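PDB 2RBG: DUF5751 domain-containing protein, which is of unknown function, a small archaeal protein of the DUF5751 family built on a parallel beta sheet flanked by helices. Local coordinates for residues T36-V50 / G64-F78. Numbering follows the deposited sequence.
Sequences TTINVFTEIQYQELV and GYELFLWKKNEVDIF
Phe41 sets the edge of its ring against one face of Phe78, a T-shaped pair with planes at 85° in which Phe41 CZ stands 3.7 Å from Phe78 CD2, toward the rim. Phe78 CB in turn lies over one face of Trp70, while the edge of that indole receives Asn39. Here Trp70 NE1 gives Asn39 OD1 a nearly straight bond of 3.0 Å, on a carbonyl lone pair and in the indole plane; amide and indole are almost coplanar, 13° apart. With its CG turned beside the backbone N (chi1 -68°), Asn39 runs alongside Trp70 and brings OD1 to that N-H. A leucine in place of Trp70 would probably leave Asn39 OD1 without this donor and open a gap beside Phe41 and Phe78. On the other face of the sheet, Leu67 CD2 presses against Tyr46 CE1 at 3.4 Å, and Leu69 CD1 touches both Tyr46 CD1 and Leu49 CD2. Between these two layers the backbones illustrate parallel pairing: Ile38 N bonds Glu66 O, and Ile38 O receives Phe68 N at 2.9 Å, the ladder running on to Thr42. Strand 64-70 is the outermost of this chain's sheet on its side, and strand 6-11 lies beyond strand 35-41. Helix 99-107 reaches Phe41 through Met102 and Ile105, whereas Phe17 of helix 17-31 meets Val40 and Leu49, so helices pack on both faces of an alpha/beta sandwich.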
loop_
_atom_site.group_PDB
_atom_site.type_symbol
_atom_site.label_atom_id
_atom_site.label_comp_id
_atom_site.label_asym_id
_atom_site.label_seq_id
_atom_site.Cartn_x
_atom_site.Cartn_y
_atom_site.Cartn_z
ATOM N N THR A 36 -20.992 -0.969 -3.277
ATOM C CA THR A 36 -19.871 -1.816 -3.648
ATOM C C THR A 36 -20.366 -3.245 -3.781
ATOM O O THR A 36 -21.260 -3.675 -3.047
ATOM C CB THR A 36 -18.723 -1.777 -2.600
ATOM O OG1 THR A 36 -17.635 -2.593 -3.056
ATOM C CG2 THR A 36 -19.200 -2.296 -1.247
ATOM N N THR A 37 -19.817 -3.962 -4.750
ATOM C CA THR A 37 -20.179 -5.358 -4.943
ATOM C C THR A 37 -18.915 -6.103 -4.535
ATOM O O THR A 37 -17.879 -6.021 -5.201
ATOM C CB THR A 37 -20.582 -5.647 -6.414
ATOM O OG1 THR A 37 -20.845 -7.046 -6.566
ATOM C CG2 THR A 37 -19.496 -5.213 -7.381
ATOM N N ILE A 38 -19.009 -6.790 -3.403
ATOM C CA ILE A 38 -17.887 -7.515 -2.819
ATOM C C ILE A 38 -17.826 -8.978 -3.230
ATOM O O ILE A 38 -18.793 -9.724 -3.066
ATOM C CB ILE A 38 -17.955 -7.428 -1.284
ATOM C CG1 ILE A 38 -18.084 -5.962 -0.865
ATOM C CG2 ILE A 38 -16.720 -8.059 -0.660
ATOM C CD1 ILE A 38 -18.345 -5.765 0.612
ATOM N N ASN A 39 -16.671 -9.381 -3.748
ATOM C CA ASN A 39 -16.456 -10.752 -4.195
ATOM C C ASN A 39 -15.346 -11.378 -3.373
ATOM O O ASN A 39 -14.192 -10.952 -3.435
ATOM C CB ASN A 39 -16.098 -10.752 -5.678
ATOM C CG ASN A 39 -17.260 -10.319 -6.541
ATOM O OD1 ASN A 39 -18.101 -11.132 -6.928
ATOM N ND2 ASN A 39 -17.333 -9.027 -6.825
ATOM N N VAL A 40 -15.713 -12.397 -2.606
ATOM C CA VAL A 40 -14.788 -13.079 -1.721
ATOM C C VAL A 40 -14.447 -14.470 -2.232
ATOM O O VAL A 40 -15.333 -15.294 -2.448
ATOM C CB VAL A 40 -15.395 -13.209 -0.313
ATOM C CG1 VAL A 40 -14.347 -13.712 0.669
ATOM C CG2 VAL A 40 -15.970 -11.871 0.129
ATOM N N PHE A 41 -13.158 -14.724 -2.420
ATOM C CA PHE A 41 -12.694 -16.018 -2.896
ATOM C C PHE A 41 -12.243 -16.779 -1.660
ATOM O O PHE A 41 -11.154 -16.557 -1.132
ATOM C CB PHE A 41 -11.572 -15.788 -3.903
ATOM C CG PHE A 41 -12.012 -14.967 -5.082
ATOM C CD1 PHE A 41 -12.701 -15.559 -6.139
ATOM C CD2 PHE A 41 -11.827 -13.586 -5.091
ATOM C CE1 PHE A 41 -13.206 -14.787 -7.184
ATOM C CE2 PHE A 41 -12.328 -12.805 -6.132
ATOM C CZ PHE A 41 -13.021 -13.409 -7.181
ATOM N N THR A 42 -13.118 -17.668 -1.196
ATOM C CA THR A 42 -12.872 -18.429 0.019
ATOM C C THR A 42 -13.646 -19.743 -0.007
ATOM O O THR A 42 -14.511 -19.945 -0.854
ATOM C CB THR A 42 -13.343 -17.604 1.240
ATOM O OG1 THR A 42 -13.131 -18.341 2.447
ATOM C CG2 THR A 42 -14.828 -17.275 1.107
ATOM N N GLU A 43 -13.331 -20.630 0.931
ATOM C CA GLU A 43 -14.017 -21.915 1.030
ATOM C C GLU A 43 -15.046 -21.853 2.156
ATOM O O GLU A 43 -15.800 -22.800 2.380
ATOM C CB GLU A 43 -13.011 -23.036 1.308
ATOM C CG GLU A 43 -11.951 -23.210 0.228
ATOM C CD GLU A 43 -12.547 -23.476 -1.143
ATOM O OE1 GLU A 43 -13.395 -24.387 -1.253
ATOM O OE2 GLU A 43 -12.168 -22.779 -2.110
ATOM N N ILE A 44 -15.073 -20.723 2.856
ATOM C CA ILE A 44 -15.994 -20.519 3.970
ATOM C C ILE A 44 -17.423 -20.281 3.470
ATOM O O ILE A 44 -17.624 -19.846 2.336
ATOM C CB ILE A 44 -15.524 -19.315 4.824
ATOM C CG1 ILE A 44 -15.881 -19.535 6.292
ATOM C CG2 ILE A 44 -16.143 -18.024 4.305
ATOM C CD1 ILE A 44 -15.280 -18.492 7.215
ATOM N N GLN A 45 -18.415 -20.572 4.312
ATOM C CA GLN A 45 -19.817 -20.380 3.940
ATOM C C GLN A 45 -20.301 -18.966 4.239
ATOM O O GLN A 45 -19.782 -18.297 5.133
ATOM C CB GLN A 45 -20.706 -21.391 4.669
ATOM C CG GLN A 45 -20.575 -22.819 4.163
ATOM C CD GLN A 45 -21.081 -22.980 2.742
ATOM O OE1 GLN A 45 -22.242 -22.694 2.451
ATOM N NE2 GLN A 45 -20.211 -23.442 1.851
ATOM N N TYR A 46 -21.307 -18.528 3.489
ATOM C CA TYR A 46 -21.877 -17.193 3.632
ATOM C C TYR A 46 -22.178 -16.811 5.080
ATOM O O TYR A 46 -21.676 -15.808 5.582
ATOM C CB TYR A 46 -23.165 -17.080 2.815
ATOM C CG TYR A 46 -23.657 -15.661 2.643
ATOM C CD1 TYR A 46 -23.116 -14.832 1.661
ATOM C CD2 TYR A 46 -24.645 -15.136 3.476
ATOM C CE1 TYR A 46 -23.543 -13.515 1.511
ATOM C CE2 TYR A 46 -25.079 -13.815 3.335
ATOM C CZ TYR A 46 -24.522 -13.013 2.350
ATOM O OH TYR A 46 -24.935 -11.708 2.205
ATOM N N GLN A 47 -23.006 -17.612 5.744
ATOM C CA GLN A 47 -23.387 -17.335 7.124
ATOM C C GLN A 47 -22.219 -17.205 8.094
ATOM O O GLN A 47 -22.258 -16.372 8.999
ATOM C CB GLN A 47 -24.362 -18.401 7.627
ATOM C CG GLN A 47 -25.713 -18.361 6.931
ATOM C CD GLN A 47 -26.296 -16.959 6.880
ATOM O OE1 GLN A 47 -26.384 -16.271 7.900
ATOM N NE2 GLN A 47 -26.701 -16.530 5.689
ATOM N N GLU A 48 -21.186 -18.023 7.918
ATOM C CA GLU A 48 -20.029 -17.945 8.799
ATOM C C GLU A 48 -19.280 -16.639 8.559
ATOM O O GLU A 48 -18.817 -15.997 9.500
ATOM C CB GLU A 48 -19.092 -19.138 8.581
ATOM C CG GLU A 48 -17.771 -19.010 9.331
ATOM C CD GLU A 48 -17.041 -20.331 9.490
ATOM O OE1 GLU A 48 -16.989 -21.114 8.517
ATOM O OE2 GLU A 48 -16.508 -20.581 10.591
ATOM N N LEU A 49 -19.167 -16.245 7.294
ATOM C CA LEU A 49 -18.481 -15.004 6.960
ATOM C C LEU A 49 -19.221 -13.816 7.559
ATOM O O LEU A 49 -18.627 -12.982 8.239
ATOM C CB LEU A 49 -18.392 -14.824 5.442
ATOM C CG LEU A 49 -17.839 -13.464 4.999
ATOM C CD1 LEU A 49 -16.408 -13.301 5.501
ATOM C CD2 LEU A 49 -17.892 -13.352 3.484
ATOM N N VAL A 50 -20.522 -13.745 7.294
ATOM C CA VAL A 50 -21.350 -12.657 7.798
ATOM C C VAL A 50 -21.239 -12.543 9.313
ATOM O O VAL A 50 -21.330 -11.452 9.872
ATOM C CB VAL A 50 -22.830 -12.864 7.413
ATOM C CG1 VAL A 50 -23.672 -11.717 7.939
ATOM C CG2 VAL A 50 -22.960 -12.967 5.897
ATOM N N GLY A 64 -24.271 0.571 0.707
ATOM C CA GLY A 64 -25.030 -0.510 0.111
ATOM C C GLY A 64 -24.036 -1.500 -0.456
ATOM O O GLY A 64 -23.057 -1.104 -1.083
ATOM N N TYR A 65 -24.263 -2.786 -0.242
ATOM C CA TYR A 65 -23.326 -3.767 -0.760
ATOM C C TYR A 65 -23.995 -5.077 -1.125
ATOM O O TYR A 65 -25.097 -5.385 -0.668
ATOM C CB TYR A 65 -22.231 -4.038 0.281
ATOM C CG TYR A 65 -22.688 -4.937 1.411
ATOM C CD1 TYR A 65 -22.722 -6.324 1.252
ATOM C CD2 TYR A 65 -23.143 -4.402 2.614
ATOM C CE1 TYR A 65 -23.202 -7.155 2.257
ATOM C CE2 TYR A 65 -23.628 -5.225 3.630
ATOM C CZ TYR A 65 -23.655 -6.602 3.441
ATOM O OH TYR A 65 -24.138 -7.427 4.431
ATOM N N GLU A 66 -23.309 -5.833 -1.971
ATOM C CA GLU A 66 -23.753 -7.151 -2.388
ATOM C C GLU A 66 -22.554 -8.010 -2.034
ATOM O O GLU A 66 -21.412 -7.563 -2.160
ATOM C CB GLU A 66 -24.009 -7.210 -3.894
ATOM C CG GLU A 66 -25.233 -6.445 -4.359
ATOM C CD GLU A 66 -25.573 -6.735 -5.809
ATOM O OE1 GLU A 66 -24.705 -6.515 -6.681
ATOM O OE2 GLU A 66 -26.708 -7.185 -6.076
ATOM N N LEU A 67 -22.807 -9.228 -1.575
ATOM C CA LEU A 67 -21.731 -10.126 -1.191
ATOM C C LEU A 67 -21.821 -11.442 -1.956
ATOM O O LEU A 67 -22.856 -12.108 -1.948
ATOM C CB LEU A 67 -21.798 -10.387 0.318
ATOM C CG LEU A 67 -20.737 -11.286 0.953
ATOM C CD1 LEU A 67 -19.355 -10.688 0.737
ATOM C CD2 LEU A 67 -21.026 -11.432 2.441
ATOM N N PHE A 68 -20.728 -11.800 -2.620
ATOM C CA PHE A 68 -20.653 -13.033 -3.390
ATOM C C PHE A 68 -19.417 -13.813 -2.968
ATOM O O PHE A 68 -18.315 -13.267 -2.918
ATOM C CB PHE A 68 -20.565 -12.723 -4.888
ATOM C CG PHE A 68 -21.788 -12.060 -5.442
ATOM C CD1 PHE A 68 -22.944 -12.794 -5.684
ATOM C CD2 PHE A 68 -21.793 -10.695 -5.705
ATOM C CE1 PHE A 68 -24.090 -12.177 -6.181
ATOM C CE2 PHE A 68 -22.934 -10.069 -6.202
ATOM C CZ PHE A 68 -24.084 -10.810 -6.440
ATOM N N LEU A 69 -19.606 -15.088 -2.651
ATOM C CA LEU A 69 -18.488 -15.935 -2.261
ATOM C C LEU A 69 -18.210 -16.921 -3.385
ATOM O O LEU A 69 -19.135 -17.502 -3.958
ATOM C CB LEU A 69 -18.801 -16.692 -0.967
ATOM C CG LEU A 69 -18.673 -15.902 0.339
ATOM C CD1 LEU A 69 -19.618 -14.710 0.325
ATOM C CD2 LEU A 69 -18.980 -16.815 1.516
ATOM N N TRP A 70 -16.931 -17.093 -3.702
ATOM C CA TRP A 70 -16.514 -17.996 -4.761
ATOM C C TRP A 70 -15.401 -18.923 -4.315
ATOM O O TRP A 70 -14.429 -18.487 -3.703
ATOM C CB TRP A 70 -15.990 -17.214 -5.966
ATOM C CG TRP A 70 -16.892 -16.139 -6.447
ATOM C CD1 TRP A 70 -16.754 -14.794 -6.244
ATOM C CD2 TRP A 70 -18.072 -16.313 -7.228
ATOM N NE1 TRP A 70 -17.784 -14.117 -6.860
ATOM C CE2 TRP A 70 -18.606 -15.027 -7.470
ATOM C CE3 TRP A 70 -18.733 -17.432 -7.749
ATOM C CZ2 TRP A 70 -19.773 -14.831 -8.214
ATOM C CZ3 TRP A 70 -19.895 -17.235 -8.490
ATOM C CH2 TRP A 70 -20.401 -15.944 -8.715
ATOM N N LYS A 71 -15.542 -20.209 -4.611
ATOM C CA LYS A 71 -14.479 -21.141 -4.288
ATOM C C LYS A 71 -13.478 -20.834 -5.396
ATOM O O LYS A 71 -13.869 -20.374 -6.467
ATOM C CB LYS A 71 -14.973 -22.583 -4.384
ATOM C CG LYS A 71 -15.964 -22.955 -3.295
ATOM C CD LYS A 71 -16.349 -24.423 -3.376
ATOM C CE LYS A 71 -17.246 -24.820 -2.215
ATOM N NZ LYS A 71 -18.495 -24.009 -2.177
ATOM N N LYS A 72 -12.194 -21.066 -5.151
ATOM C CA LYS A 72 -11.187 -20.764 -6.160
ATOM C C LYS A 72 -11.481 -21.381 -7.528
ATOM O O LYS A 72 -11.076 -20.844 -8.557
ATOM C CB LYS A 72 -9.807 -21.193 -5.655
ATOM C CG LYS A 72 -9.370 -20.415 -4.420
ATOM C CD LYS A 72 -7.995 -20.826 -3.929
ATOM C CE LYS A 72 -7.608 -20.031 -2.690
ATOM N NZ LYS A 72 -6.274 -20.427 -2.163
ATOM N N ASN A 73 -12.207 -22.494 -7.538
ATOM C CA ASN A 73 -12.548 -23.167 -8.786
ATOM C C ASN A 73 -13.741 -22.516 -9.492
ATOM O O ASN A 73 -14.106 -22.910 -10.599
ATOM C CB ASN A 73 -12.854 -24.643 -8.514
ATOM C CG ASN A 73 -14.072 -24.832 -7.627
ATOM O OD1 ASN A 73 -15.197 -24.527 -8.025
ATOM N ND2 ASN A 73 -13.855 -25.338 -6.417
ATOM N N GLU A 74 -14.340 -21.514 -8.854
ATOM C CA GLU A 74 -15.494 -20.829 -9.433
ATOM C C GLU A 74 -15.147 -19.444 -9.971
ATOM O O GLU A 74 -16.037 -18.658 -10.305
ATOM C CB GLU A 74 -16.608 -20.706 -8.392
ATOM C CG GLU A 74 -17.074 -22.037 -7.821
ATOM C CD GLU A 74 -18.164 -21.874 -6.781
ATOM O OE1 GLU A 74 -18.004 -21.026 -5.878
ATOM O OE2 GLU A 74 -19.178 -22.598 -6.855
ATOM N N VAL A 75 -13.857 -19.146 -10.059
ATOM C CA VAL A 75 -13.428 -17.848 -10.561
ATOM C C VAL A 75 -13.993 -17.594 -11.957
ATOM O O VAL A 75 -14.273 -16.449 -12.322
ATOM C CB VAL A 75 -11.890 -17.741 -10.615
ATOM C CG1 VAL A 75 -11.481 -16.363 -11.138
ATOM C CG2 VAL A 75 -11.309 -17.963 -9.229
ATOM N N ASP A 76 -14.172 -18.651 -12.742
ATOM C CA ASP A 76 -14.710 -18.462 -14.084
ATOM C C ASP A 76 -16.143 -17.923 -14.071
ATOM O O ASP A 76 -16.524 -17.158 -14.956
ATOM C CB ASP A 76 -14.613 -19.761 -14.905
ATOM C CG ASP A 76 -15.355 -20.933 -14.280
ATOM O OD1 ASP A 76 -15.816 -20.842 -13.123
ATOM O OD2 ASP A 76 -15.461 -21.972 -14.967
ATOM N N ILE A 77 -16.929 -18.304 -13.067
ATOM C CA ILE A 77 -18.305 -17.817 -12.966
ATOM C C ILE A 77 -18.252 -16.333 -12.594
ATOM O O ILE A 77 -19.004 -15.516 -13.125
ATOM C CB ILE A 77 -19.102 -18.582 -11.886
ATOM C CG1 ILE A 77 -19.137 -20.078 -12.220
ATOM C CG2 ILE A 77 -20.524 -18.036 -11.808
ATOM C CD1 ILE A 77 -19.726 -20.938 -11.117
ATOM N N PHE A 78 -17.354 -15.996 -11.675
ATOM C CA PHE A 78 -17.185 -14.610 -11.261
ATOM C C PHE A 78 -16.866 -13.727 -12.467
ATOM O O PHE A 78 -17.491 -12.688 -12.676
ATOM C CB PHE A 78 -16.053 -14.494 -10.238
ATOM C CG PHE A 78 -15.434 -13.128 -10.186
ATOM C CD1 PHE A 78 -16.140 -12.048 -9.670
ATOM C CD2 PHE A 78 -14.163 -12.914 -10.711
ATOM C CE1 PHE A 78 -15.589 -10.767 -9.684
ATOM C CE2 PHE A 78 -13.605 -11.636 -10.730
ATOM C CZ PHE A 78 -14.321 -10.563 -10.216
#